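Local coordinates for protein exonuclease VapC9 (Pyrobaculum aerophilum, PDB 1V8P) that acts as a magnesium-dependent PIN-domain nuclease, with slow exonuclease activity on single-stranded DNA, and is probably the toxin of a toxin-antitoxin pair, at residues 27-38 against 53-64. The protein carries 1 engineered substitution. Numbering follows the deposited sequence.
Sequences AVEYLVDASALY and KLAILHLTIYEA. Engineered in segment 27-38: Ala-27 (natural residue Pro).
The ring of Tyr-30 meets Leu-54 CD1 obliquely, 3.5 Å from Tyr-30 CD1, while Lys-53 O lies near the ring plane at its edge. Tyr-38 likewise has Ala-64 O at its ring edge. Strands 30-32 and 54-56 run parallel. Lys-53 O accepts from both Glu-29 N and Tyr-30 N; Tyr-30 O then takes Ala-55 N, and Val-32 N reaches Ala-55 O in a nearly straight bond (173°). On the face opposite Tyr-30 and Leu-54 lie Leu-31 and Ala-55; the small Ala-55 lets Val-28 CG1 come to 3.6 Å from its CB. With CG anti to the backbone N (chi1 174°), Leu-31 brings CD1 within 3.7 Å of Leu-57 CD2. The side chain of Glu-29 runs alongside that of Lys-53, its carboxylate beside the lysine's CG and CD, while Lys-53 NZ is hydrogen-bonded to Gln-158. At the first turn of helix 34-38, Ala-34 is small enough for its CB to pack on Glu-63 CB of helix 58-73. Asp-33 caps helix 34-38, its OD1 accepting from Ala-36 N and Ser-35 OG, and is a predicted magnesium ligand beside Asp-117 and Asp-135. Thr-60 OG1 accepts from Leu-57 N and is also hydrogen-bonded to Tyr-120 OH. Strand 30-32 lies centrally between 54-56 and 130-132, with helix 115-127 against Leu-31 and helix 148-156 against Tyr-30.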
loop_
_atom_site.group_PDB
_atom_site.type_symbol
_atom_site.label_atom_id
_atom_site.label_comp_id
_atom_site.label_asym_id
_atom_site.label_seq_id
_atom_site.Cartn_x
_atom_site.Cartn_y
_atom_site.Cartn_z
ATOM N N ALA C 27 10.272 20.903 25.051
ATOM C CA ALA C 27 11.045 19.987 25.877
ATOM C C ALA C 27 11.170 18.695 25.070
ATOM O O ALA C 27 11.647 17.672 25.566
ATOM C CB ALA C 27 10.320 19.721 27.187
ATOM N N VAL C 28 10.742 18.759 23.813
ATOM C CA VAL C 28 10.781 17.607 22.929
ATOM C C VAL C 28 12.176 17.349 22.375
ATOM O O VAL C 28 12.819 18.255 21.848
ATOM C CB VAL C 28 9.789 17.792 21.751
ATOM C CG1 VAL C 28 9.828 16.581 20.825
ATOM C CG2 VAL C 28 8.395 18.002 22.291
ATOM N N GLU C 29 12.639 16.107 22.494
ATOM C CA GLU C 29 13.955 15.703 21.992
ATOM C C GLU C 29 13.793 14.617 20.918
ATOM O O GLU C 29 14.634 14.469 20.028
ATOM C CB GLU C 29 14.818 15.156 23.142
ATOM C CG GLU C 29 15.319 16.179 24.157
ATOM C CD GLU C 29 15.849 15.534 25.447
ATOM O OE1 GLU C 29 16.651 14.575 25.368
ATOM O OE2 GLU C 29 15.465 15.988 26.551
ATOM N N TYR C 30 12.703 13.866 20.991
ATOM C CA TYR C 30 12.485 12.799 20.023
ATOM C C TYR C 30 11.184 12.849 19.209
ATOM O O TYR C 30 10.124 13.226 19.720
ATOM C CB TYR C 30 12.542 11.446 20.724
ATOM C CG TYR C 30 13.748 11.244 21.593
ATOM C CD1 TYR C 30 13.728 11.582 22.950
ATOM C CD2 TYR C 30 14.919 10.709 21.063
ATOM C CE1 TYR C 30 14.847 11.385 23.757
ATOM C CE2 TYR C 30 16.045 10.507 21.855
ATOM C CZ TYR C 30 16.005 10.842 23.200
ATOM O OH TYR C 30 17.117 10.596 23.979
ATOM N N LEU C 31 11.291 12.470 17.936
ATOM C CA LEU C 31 10.154 12.369 17.028
ATOM C C LEU C 31 9.975 10.859 16.859
ATOM O O LEU C 31 10.889 10.177 16.381
ATOM C CB LEU C 31 10.459 12.994 15.661
ATOM C CG LEU C 31 9.355 12.785 14.613
ATOM C CD1 LEU C 31 8.059 13.411 15.109
ATOM C CD2 LEU C 31 9.750 13.402 13.282
ATOM N N VAL C 32 8.816 10.342 17.260
ATOM C CA VAL C 32 8.528 8.910 17.178
ATOM C C VAL C 32 7.617 8.580 16.006
ATOM O O VAL C 32 6.618 9.261 15.796
ATOM C CB VAL C 32 7.853 8.420 18.479
ATOM C CG1 VAL C 32 7.504 6.966 18.370
ATOM C CG2 VAL C 32 8.768 8.654 19.658
ATOM N N ASP C 33 7.945 7.541 15.240
ATOM C CA ASP C 33 7.093 7.182 14.104
ATOM C C ASP C 33 6.212 5.953 14.407
ATOM O O ASP C 33 6.346 5.320 15.459
ATOM C CB ASP C 33 7.935 6.994 12.819
ATOM C CG ASP C 33 8.515 5.598 12.673
ATOM O OD1 ASP C 33 8.520 4.812 13.646
ATOM O OD2 ASP C 33 8.987 5.299 11.557
ATOM N N ALA C 34 5.299 5.642 13.489
ATOM C CA ALA C 34 4.368 4.543 13.672
ATOM C C ALA C 34 5.007 3.220 14.070
ATOM O O ALA C 34 4.521 2.556 14.992
ATOM C CB ALA C 34 3.517 4.360 12.415
ATOM N N SER C 35 6.087 2.828 13.395
ATOM C CA SER C 35 6.713 1.563 13.745
ATOM C C SER C 35 7.284 1.586 15.158
ATOM O O SER C 35 7.213 0.583 15.865
ATOM C CB SER C 35 7.810 1.196 12.744
ATOM O OG SER C 35 9.027 1.843 13.048
ATOM N N ALA C 36 7.844 2.724 15.575
ATOM C CA ALA C 36 8.416 2.850 16.918
ATOM C C ALA C 36 7.310 2.921 17.958
ATOM O O ALA C 36 7.339 2.218 18.975
ATOM C CB ALA C 36 9.276 4.095 17.015
ATOM N N LEU C 37 6.352 3.807 17.690
ATOM C CA LEU C 37 5.205 4.005 18.558
ATOM C C LEU C 37 4.620 2.632 18.862
ATOM O O LEU C 37 4.328 2.308 20.012
ATOM C CB LEU C 37 4.175 4.894 17.848
ATOM C CG LEU C 37 2.888 5.358 18.541
ATOM C CD1 LEU C 37 1.943 4.191 18.743
ATOM C CD2 LEU C 37 3.238 6.011 19.849
ATOM N N TYR C 38 4.476 1.817 17.824
ATOM C CA TYR C 38 3.934 0.481 17.995
ATOM C C TYR C 38 4.757 -0.359 18.970
ATOM O O TYR C 38 4.204 -1.058 19.800
ATOM C CB TYR C 38 3.846 -0.237 16.646
ATOM C CG TYR C 38 2.487 -0.844 16.382
ATOM C CD1 TYR C 38 1.378 -0.033 16.129
ATOM C CD2 TYR C 38 2.304 -2.227 16.403
ATOM C CE1 TYR C 38 0.118 -0.586 15.901
ATOM C CE2 TYR C 38 1.053 -2.790 16.176
ATOM C CZ TYR C 38 -0.036 -1.968 15.926
ATOM O OH TYR C 38 -1.278 -2.529 15.697
ATOM N N LYS C 53 9.325 14.461 26.471
ATOM C CA LYS C 53 10.457 14.412 25.564
ATOM C C LYS C 53 10.133 13.825 24.192
ATOM O O LYS C 53 10.865 14.061 23.229
ATOM C CB LYS C 53 11.604 13.640 26.219
ATOM C CG LYS C 53 12.442 14.517 27.124
ATOM C CD LYS C 53 13.669 13.821 27.699
ATOM C CE LYS C 53 13.308 12.955 28.888
ATOM N NZ LYS C 53 14.401 12.924 29.906
ATOM N N LEU C 54 9.030 13.085 24.102
ATOM C CA LEU C 54 8.628 12.457 22.841
ATOM C C LEU C 54 7.482 13.140 22.118
ATOM O O LEU C 54 6.578 13.684 22.733
ATOM C CB LEU C 54 8.225 10.997 23.056
ATOM C CG LEU C 54 9.066 10.065 23.925
ATOM C CD1 LEU C 54 10.553 10.365 23.745
ATOM C CD2 LEU C 54 8.628 10.241 25.375
ATOM N N ALA C 55 7.530 13.084 20.794
ATOM C CA ALA C 55 6.487 13.658 19.958
ATOM C C ALA C 55 6.227 12.776 18.733
ATOM O O ALA C 55 7.010 11.890 18.411
ATOM C CB ALA C 55 6.879 15.056 19.526
ATOM N N ILE C 56 5.106 13.035 18.071
ATOM C CA ILE C 56 4.680 12.321 16.873
ATOM C C ILE C 56 4.132 13.378 15.947
ATOM O O ILE C 56 4.046 14.550 16.306
ATOM C CB ILE C 56 3.503 11.335 17.141
ATOM C CG1 ILE C 56 2.318 12.109 17.733
ATOM C CG2 ILE C 56 3.955 10.176 18.016
ATOM C CD1 ILE C 56 1.204 11.251 18.262
ATOM N N LEU C 57 3.756 12.963 14.751
ATOM C CA LEU C 57 3.171 13.876 13.793
ATOM C C LEU C 57 1.692 13.475 13.757
ATOM O O LEU C 57 1.327 12.430 14.293
ATOM C CB LEU C 57 3.804 13.667 12.416
ATOM C CG LEU C 57 5.313 13.808 12.214
ATOM C CD1 LEU C 57 5.633 13.670 10.721
ATOM C CD2 LEU C 57 5.785 15.144 12.696
ATOM N N HIS C 58 0.827 14.279 13.154
ATOM C CA HIS C 58 -0.574 13.875 13.081
ATOM C C HIS C 58 -0.624 12.548 12.310
ATOM O O HIS C 58 -1.372 11.628 12.668
ATOM C CB HIS C 58 -1.405 14.919 12.333
ATOM C CG HIS C 58 -1.679 16.162 13.116
ATOM N ND1 HIS C 58 -2.573 16.203 14.170
ATOM C CD2 HIS C 58 -1.180 17.415 12.998
ATOM C CE1 HIS C 58 -2.612 17.427 14.664
ATOM N NE2 HIS C 58 -1.776 18.181 13.971
ATOM N N LEU C 59 0.179 12.464 11.250
ATOM C CA LEU C 59 0.247 11.269 10.404
ATOM C C LEU C 59 0.412 9.993 11.227
ATOM O O LEU C 59 -0.088 8.942 10.862
ATOM C CB LEU C 59 1.434 11.380 9.447
ATOM C CG LEU C 59 1.599 10.603 8.126
ATOM C CD1 LEU C 59 3.039 10.170 8.017
ATOM C CD2 LEU C 59 0.696 9.396 8.044
ATOM N N THR C 60 1.126 10.092 12.340
ATOM C CA THR C 60 1.378 8.940 13.184
ATOM C C THR C 60 0.096 8.278 13.677
ATOM O O THR C 60 0.011 7.055 13.747
ATOM C CB THR C 60 2.242 9.340 14.391
ATOM O OG1 THR C 60 3.446 9.955 13.920
ATOM C CG2 THR C 60 2.597 8.117 15.237
ATOM N N ILE C 61 -0.895 9.093 14.021
ATOM C CA ILE C 61 -2.174 8.604 14.513
ATOM C C ILE C 61 -2.809 7.653 13.513
ATOM O O ILE C 61 -3.228 6.553 13.866
ATOM C CB ILE C 61 -3.122 9.798 14.794
ATOM C CG1 ILE C 61 -2.573 10.613 15.972
ATOM C CG2 ILE C 61 -4.542 9.309 15.049
ATOM C CD1 ILE C 61 -3.024 12.067 15.996
ATOM N N TYR C 62 -2.864 8.069 12.257
ATOM C CA TYR C 62 -3.457 7.244 11.206
ATOM C C TYR C 62 -2.636 5.991 10.884
ATOM O O TYR C 62 -3.188 4.911 10.676
ATOM C CB TYR C 62 -3.652 8.082 9.943
ATOM C CG TYR C 62 -4.475 9.306 10.192
ATOM C CD1 TYR C 62 -3.907 10.443 10.764
ATOM C CD2 TYR C 62 -5.844 9.305 9.946
ATOM C CE1 TYR C 62 -4.693 11.552 11.091
ATOM C CE2 TYR C 62 -6.638 10.403 10.273
ATOM C CZ TYR C 62 -6.060 11.521 10.844
ATOM O OH TYR C 62 -6.851 12.599 11.161
ATOM N N GLU C 63 -1.316 6.126 10.852
ATOM C CA GLU C 63 -0.470 4.973 10.571
ATOM C C GLU C 63 -0.574 3.905 11.639
ATOM O O GLU C 63 -0.572 2.724 11.318
ATOM C CB GLU C 63 0.985 5.400 10.407
ATOM C CG GLU C 63 1.238 6.095 9.098
ATOM C CD GLU C 63 2.680 6.470 8.923
ATOM O OE1 GLU C 63 3.148 6.466 7.767
ATOM O OE2 GLU C 63 3.346 6.771 9.940
ATOM N N ALA C 64 -0.651 4.304 12.904
ATOM C CA ALA C 64 -0.775 3.314 13.984
ATOM C C ALA C 64 -2.130 2.649 13.826
ATOM O O ALA C 64 -2.250 1.436 13.954
ATOM C CB ALA C 64 -0.673 3.978 15.350
#